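Local coordinates for HTH-type transcriptional regulator YgaV (Escherichia coli K12, PDB 3CUO), which regulates gene expression on a large scale in response to sulfide, acting as both repressor and activator, and restrains many anaerobic respiratory genes when sulfide is absent, at residues S53-S56 against Q57-R61. Numbering follows the deposited sequence.
Sequences SATS and QHLAR
Thr55 and Leu59 lie side by side one turn apart on helix 52-64, the second helix of the predicted helix-turn-helix of this ArsR-family regulator and so probably its DNA-recognition helix. A chi1 of -52° sets OG1 of Thr55 beside the backbone N and turns CG2 anti to it; that methyl meets Leu59 CD1 at 3.9 Å, and both side chains pack on Leu44 of helix 41-48, the first helix of the motif. The other branch, OG1, hydrogen-bonds to Ser51 O in the turn and to Thr45 OG1 of helix 41-48, the latter bond joining the two helices. Beneath the side chains run i to i+4 backbone bonds, among them a nearly straight one from Leu59 N to Thr55 O (2.9 Å, 173° at the hydrogen). The buried His58 ring has its ND1 hydrogen-bonded to Arg26 NE and stands edge-to-face with His23. Replacing this histidine by alanine is likely to leave Arg26 NE without this acceptor and His23 without this edge-to-face partner. Arg61 folds back along the helix, its NH1 3.6 Å above one face of the imidazole, offset toward the rim, while Ala54 O meets the ring obliquely, 3.1 Å from His58 CD2.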
# COMPACT_ATOMS: atom_id res chain seq x y z
N SER A 53 24.52 -3.84 -2.10
CA SER A 53 24.06 -4.79 -1.11
C SER A 53 22.63 -4.49 -0.64
O SER A 53 21.81 -5.40 -0.57
CB SER A 53 25.09 -4.94 0.03
OG SER A 53 25.31 -3.68 0.71
N ALA A 54 22.31 -3.22 -0.39
CA ALA A 54 21.01 -2.77 0.08
C ALA A 54 19.95 -3.07 -0.97
O ALA A 54 18.88 -3.53 -0.64
CB ALA A 54 21.02 -1.23 0.47
N THR A 55 20.26 -2.86 -2.24
CA THR A 55 19.37 -3.19 -3.34
C THR A 55 19.06 -4.65 -3.36
O THR A 55 17.91 -5.05 -3.45
CB THR A 55 20.00 -2.72 -4.69
OG1 THR A 55 20.35 -1.36 -4.55
CG2 THR A 55 18.97 -2.84 -5.86
N SER A 56 20.10 -5.47 -3.27
CA SER A 56 19.91 -6.92 -3.31
C SER A 56 19.10 -7.43 -2.13
O SER A 56 18.31 -8.39 -2.27
CB SER A 56 21.27 -7.64 -3.46
OG SER A 56 21.79 -7.45 -4.78
N GLN A 57 19.24 -6.79 -0.96
CA GLN A 57 18.42 -7.17 0.20
C GLN A 57 16.98 -6.82 -0.00
O GLN A 57 16.17 -7.61 0.34
CB GLN A 57 18.86 -6.50 1.54
CG GLN A 57 19.77 -7.38 2.37
CD GLN A 57 20.65 -6.58 3.30
OE1 GLN A 57 21.79 -6.97 3.63
NE2 GLN A 57 20.15 -5.41 3.69
N HIS A 58 16.68 -5.62 -0.50
CA HIS A 58 15.30 -5.25 -0.84
C HIS A 58 14.76 -6.29 -1.85
O HIS A 58 13.69 -6.84 -1.67
CB HIS A 58 15.18 -3.83 -1.44
CG HIS A 58 15.32 -2.70 -0.43
ND1 HIS A 58 14.31 -2.32 0.43
CD2 HIS A 58 16.31 -1.81 -0.24
CE1 HIS A 58 14.68 -1.27 1.14
NE2 HIS A 58 15.90 -0.94 0.76
N LEU A 59 15.49 -6.57 -2.90
CA LEU A 59 15.05 -7.57 -3.90
C LEU A 59 14.71 -8.96 -3.32
O LEU A 59 13.70 -9.54 -3.70
CB LEU A 59 16.11 -7.74 -4.97
CG LEU A 59 16.17 -6.49 -5.84
CD1 LEU A 59 17.52 -6.40 -6.54
CD2 LEU A 59 14.97 -6.42 -6.81
N ALA A 60 15.59 -9.48 -2.46
CA ALA A 60 15.42 -10.79 -1.81
C ALA A 60 14.21 -10.80 -0.95
O ALA A 60 13.38 -11.73 -1.01
CB ALA A 60 16.70 -11.20 -0.97
N ARG A 61 14.01 -9.70 -0.21
CA ARG A 61 12.82 -9.60 0.60
C ARG A 61 11.55 -9.48 -0.24
O ARG A 61 10.57 -10.11 0.08
CB ARG A 61 12.93 -8.42 1.61
CG ARG A 61 14.27 -8.38 2.43
CD ARG A 61 14.18 -7.31 3.51
NE ARG A 61 15.46 -6.75 4.03
CZ ARG A 61 15.84 -5.45 3.93
NH1 ARG A 61 15.13 -4.53 3.27
NH2 ARG A 61 17.01 -5.08 4.46